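Local coordinates for protein quinoline 2-oxidoreductase large subunit (Pseudomonas putida, PDB 1T3Q) that probably hydroxylates quinoline next to its ring nitrogen, as the molybdenum-bearing subunit of a xanthine dehydrogenase family enzyme, at residues A546-G555 with V734-E743. Residues are numbered along the deposited sequence; the frame is centred on the assembly and turned at random.
Sequences ASRGAVIGAG and VPGGIKGMGE. With MCN (pterin cytosine dinucleotide), chain N; SMO (dioxosulfidomolybdenum(VI) ion), chain O.
Ser547 and Gly742 bring the two backbones closest, CA to CA 4.9 Å, and from there the irregular chain 734-743 runs back along the first turns of the helix that begins at Gly549, with Val551 level with Lys739 and Ala554 with Pro735 by their CA atoms. With its OG anti to the carbonyl carbon (chi1 -54°), Ser547 accepts the Glu743 N-H at 3.0 Å and 157°; that hydroxyl also lies 3.1 Å from Glu743 OE1 and is hydrogen-bonded to Glu465 OE1. The extended Glu743 side chain sets OE2 3.1 Å from OM2 of the molybdenum centre, and that same OE2 accepts a hydrogen bond from Gly372 N, while Ala546 N donates to OM2 at 2.9 Å.

The pyrophosphate of the pterin cytosine dinucleotide is gripped from both segments: Gly549 N reaches O1B and Ala550 N reaches O1A at the helix N-terminus, whose dipole would favour the negative charge, and Met741 N and Gly742 N both donate to O2A, Gly742 N at 2.6 Å from it. Farther along, contacts turn apolar. Val551 crosses Val734 at about a right angle, CG1 to CG2 3.6 Å, and Ala554 CB meets Ile738 CD1 at 3.8 Å.

This buried contact, part of the molybdenum-pterin cofactor site, joins helix 549-576 to the loop between strand 722-726 and helix 744-761, with helix 672-692 against Met741, strand 636-649 touching Val734 and Lys739, and strand 454-467 beside Ser547 and Glu743.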
loop_
_atom_site.group_PDB
_atom_site.type_symbol
_atom_site.label_atom_id
_atom_site.label_comp_id
_atom_site.label_asym_id
_atom_site.label_seq_id
_atom_site.Cartn_x
_atom_site.Cartn_y
_atom_site.Cartn_z
ATOM N N ALA B 546 -27.485 6.790 -8.270
ATOM C CA ALA B 546 -28.846 6.516 -8.714
ATOM C C ALA B 546 -29.488 5.283 -8.066
ATOM O O ALA B 546 -30.208 4.532 -8.733
ATOM C CB ALA B 546 -28.866 6.369 -10.232
ATOM N N SER B 547 -29.235 5.079 -6.775
ATOM C CA SER B 547 -29.798 3.941 -6.042
ATOM C C SER B 547 -29.637 2.646 -6.832
ATOM O O SER B 547 -30.613 1.914 -7.045
ATOM C CB SER B 547 -31.287 4.177 -5.772
ATOM O OG SER B 547 -31.508 5.421 -5.128
ATOM N N ARG B 548 -28.407 2.351 -7.246
ATOM C CA ARG B 548 -28.133 1.172 -8.060
ATOM C C ARG B 548 -27.235 0.114 -7.431
ATOM O O ARG B 548 -27.138 -0.992 -7.950
ATOM C CB ARG B 548 -27.486 1.608 -9.373
ATOM C CG ARG B 548 -26.011 1.997 -9.213
ATOM C CD ARG B 548 -25.532 2.868 -10.372
ATOM N NE ARG B 548 -25.676 2.198 -11.658
ATOM C CZ ARG B 548 -24.769 1.389 -12.194
ATOM N NH1 ARG B 548 -23.627 1.144 -11.563
ATOM N NH2 ARG B 548 -25.010 0.813 -13.365
ATOM N N GLY B 549 -26.567 0.457 -6.334
ATOM C CA GLY B 549 -25.657 -0.475 -5.697
ATOM C C GLY B 549 -26.209 -1.845 -5.360
ATOM O O GLY B 549 -25.648 -2.860 -5.776
ATOM N N ALA B 550 -27.289 -1.881 -4.587
ATOM C CA ALA B 550 -27.905 -3.146 -4.194
ATOM C C ALA B 550 -28.319 -3.963 -5.415
ATOM O O ALA B 550 -28.045 -5.155 -5.490
ATOM C CB ALA B 550 -29.118 -2.880 -3.308
ATOM N N VAL B 551 -28.967 -3.309 -6.372
ATOM C CA VAL B 551 -29.424 -3.982 -7.586
ATOM C C VAL B 551 -28.282 -4.458 -8.471
ATOM O O VAL B 551 -28.192 -5.640 -8.794
ATOM C CB VAL B 551 -30.349 -3.063 -8.413
ATOM C CG1 VAL B 551 -30.614 -3.679 -9.788
ATOM C CG2 VAL B 551 -31.662 -2.852 -7.667
ATOM N N ILE B 552 -27.414 -3.529 -8.863
ATOM C CA ILE B 552 -26.277 -3.852 -9.713
ATOM C C ILE B 552 -25.363 -4.859 -9.031
ATOM O O ILE B 552 -24.835 -5.768 -9.674
ATOM C CB ILE B 552 -25.470 -2.581 -10.058
ATOM C CG1 ILE B 552 -26.345 -1.616 -10.865
ATOM C CG2 ILE B 552 -24.225 -2.949 -10.839
ATOM C CD1 ILE B 552 -26.805 -2.180 -12.208
ATOM N N GLY B 553 -25.176 -4.692 -7.726
ATOM C CA GLY B 553 -24.341 -5.613 -6.980
ATOM C C GLY B 553 -24.970 -6.993 -6.979
ATOM O O GLY B 553 -24.302 -7.985 -7.268
ATOM N N ALA B 554 -26.260 -7.059 -6.660
ATOM C CA ALA B 554 -26.960 -8.341 -6.635
ATOM C C ALA B 554 -26.842 -9.017 -7.996
ATOM O O ALA B 554 -26.481 -10.193 -8.091
ATOM C CB ALA B 554 -28.435 -8.138 -6.273
ATOM N N GLY B 555 -27.130 -8.263 -9.050
ATOM C CA GLY B 555 -27.063 -8.812 -10.393
ATOM C C GLY B 555 -25.690 -9.275 -10.851
ATOM O O GLY B 555 -25.559 -10.395 -11.355
ATOM N N VAL B 734 -34.151 -8.704 -10.761
ATOM C CA VAL B 734 -32.958 -8.638 -9.925
ATOM C C VAL B 734 -32.923 -9.855 -9.004
ATOM O O VAL B 734 -33.953 -10.251 -8.463
ATOM C CB VAL B 734 -32.991 -7.352 -9.064
ATOM C CG1 VAL B 734 -31.682 -7.181 -8.311
ATOM C CG2 VAL B 734 -33.273 -6.135 -9.950
ATOM N N PRO B 735 -31.746 -10.481 -8.830
ATOM C CA PRO B 735 -31.721 -11.644 -7.941
ATOM C C PRO B 735 -32.237 -11.303 -6.549
ATOM O O PRO B 735 -31.994 -10.215 -6.034
ATOM C CB PRO B 735 -30.247 -12.082 -7.949
ATOM C CG PRO B 735 -29.500 -10.955 -8.618
ATOM C CD PRO B 735 -30.483 -10.353 -9.575
ATOM N N GLY B 736 -32.978 -12.235 -5.957
ATOM C CA GLY B 736 -33.523 -12.015 -4.632
ATOM C C GLY B 736 -34.683 -11.036 -4.598
ATOM O O GLY B 736 -35.245 -10.793 -3.536
ATOM N N GLY B 737 -35.042 -10.468 -5.751
ATOM C CA GLY B 737 -36.147 -9.521 -5.805
ATOM C C GLY B 737 -35.788 -8.131 -5.310
ATOM O O GLY B 737 -36.655 -7.277 -5.109
ATOM N N ILE B 738 -34.493 -7.906 -5.133
ATOM C CA ILE B 738 -33.951 -6.637 -4.650
ATOM C C ILE B 738 -34.182 -5.408 -5.539
ATOM O O ILE B 738 -34.004 -5.471 -6.753
ATOM C CB ILE B 738 -32.423 -6.780 -4.431
ATOM C CG1 ILE B 738 -32.153 -7.768 -3.291
ATOM C CG2 ILE B 738 -31.787 -5.413 -4.156
ATOM C CD1 ILE B 738 -30.736 -8.322 -3.281
ATOM N N LYS B 739 -34.580 -4.297 -4.916
ATOM C CA LYS B 739 -34.759 -3.015 -5.602
ATOM C C LYS B 739 -33.941 -1.983 -4.812
ATOM O O LYS B 739 -33.576 -2.235 -3.661
ATOM C CB LYS B 739 -36.221 -2.584 -5.618
ATOM C CG LYS B 739 -37.130 -3.455 -6.465
ATOM C CD LYS B 739 -38.512 -2.837 -6.558
ATOM C CE LYS B 739 -39.442 -3.683 -7.422
ATOM N NZ LYS B 739 -40.780 -3.056 -7.534
ATOM N N GLY B 740 -33.663 -0.827 -5.413
ATOM C CA GLY B 740 -32.888 0.193 -4.718
ATOM C C GLY B 740 -33.736 1.148 -3.888
ATOM O O GLY B 740 -34.964 1.089 -3.938
ATOM N N MET B 741 -33.094 2.029 -3.119
ATOM C CA MET B 741 -33.828 2.993 -2.293
ATOM C C MET B 741 -32.961 4.101 -1.693
ATOM O O MET B 741 -33.471 5.008 -1.040
ATOM C CB MET B 741 -34.596 2.268 -1.168
ATOM C CG MET B 741 -33.753 1.408 -0.217
ATOM S SD MET B 741 -32.655 2.326 0.898
ATOM C CE MET B 741 -33.806 3.394 1.722
ATOM N N GLY B 742 -31.659 4.038 -1.931
ATOM C CA GLY B 742 -30.755 5.043 -1.388
ATOM C C GLY B 742 -31.230 6.488 -1.446
ATOM O O GLY B 742 -31.099 7.228 -0.473
ATOM N N GLU B 743 -31.790 6.897 -2.578
ATOM C CA GLU B 743 -32.254 8.270 -2.746
ATOM C C GLU B 743 -33.697 8.535 -2.361
ATOM O O GLU B 743 -34.104 9.692 -2.275
ATOM C CB GLU B 743 -32.091 8.697 -4.202
ATOM C CG GLU B 743 -30.675 8.691 -4.718
ATOM C CD GLU B 743 -30.647 8.848 -6.220
ATOM O OE1 GLU B 743 -30.911 7.846 -6.920
ATOM O OE2 GLU B 743 -30.391 9.972 -6.700
HETATM N N1 MCN N . -30.156 -1.813 0.622
HETATM C C2 MCN N . -30.645 -3.046 1.166
HETATM N N3 MCN N . -31.715 -3.569 0.456
HETATM C C4 MCN N . -32.318 -3.015 -0.669
HETATM C C5 MCN N . -31.783 -1.745 -1.173
HETATM C C6 MCN N . -30.715 -1.157 -0.537
HETATM O O2 MCN N . -30.155 -3.527 2.163
HETATM N N4 MCN N . -33.329 -3.607 -1.267
HETATM C "C1'" MCN N . -28.914 -1.206 1.375
HETATM C C2D MCN N . -27.544 -1.570 0.640
HETATM O "O2'" MCN N . -26.473 -1.743 1.634
HETATM C "C3'" MCN N . -27.345 -0.410 -0.313
HETATM C C4D MCN N . -27.848 0.798 0.441
HETATM O O4D MCN N . -28.887 0.250 1.397
HETATM O "O3'" MCN N . -25.919 -0.284 -0.652
HETATM C "C5'" MCN N . -28.312 1.995 -0.436
HETATM O "O5'" MCN N . -29.219 1.453 -1.363
HETATM P PA MCN N . -29.094 1.585 -2.932
HETATM O O1A MCN N . -28.753 0.217 -3.437
HETATM O O2A MCN N . -30.373 2.292 -3.348
HETATM O O3A MCN N . -27.978 2.661 -3.427
HETATM P PB MCN N . -26.380 2.575 -3.475
HETATM O O1B MCN N . -25.981 2.692 -4.910
HETATM O O2B MCN N . -25.873 1.388 -2.709
HETATM O O3B MCN N . -25.915 3.875 -2.658
HETATM C C10 MCN N . -25.872 5.137 -3.276
HETATM C "C9'" MCN N . -27.045 5.892 -2.742
HETATM C "C8'" MCN N . -26.926 7.300 -3.370
HETATM S "S8'" MCN N . -27.041 7.352 -5.153
HETATM C "C7'" MCN N . -26.778 8.448 -2.706
HETATM S "S7'" MCN N . -26.622 10.064 -3.452
HETATM C "C6'" MCN N . -26.652 8.378 -1.147
HETATM C C7 MCN N . -27.349 7.158 -0.608
HETATM O "O9'" MCN N . -26.889 5.979 -1.249
HETATM N "N5'" MCN N . -25.168 8.545 -0.854
HETATM C C4A MCN N . -24.932 8.104 0.508
HETATM N "N8'" MCN N . -27.091 7.015 0.865
HETATM C C4B MCN N . -25.821 7.429 1.365
HETATM N "N1'" MCN N . -25.547 7.013 2.692
HETATM C "C2'" MCN N . -24.305 7.317 3.138
HETATM N "N2'" MCN N . -23.999 6.955 4.402
HETATM N "N3'" MCN N . -23.355 7.950 2.361
HETATM C "C4'" MCN N . -23.556 8.387 0.999
HETATM O "O4'" MCN N . -22.671 8.934 0.386
HETATM S S SMO O . -26.904 11.678 -6.232
HETATM MO MO SMO O . -26.515 9.613 -5.853
HETATM O OM2 SMO O . -27.368 9.537 -7.368
HETATM O OM1 SMO O . -24.847 9.540 -6.134
#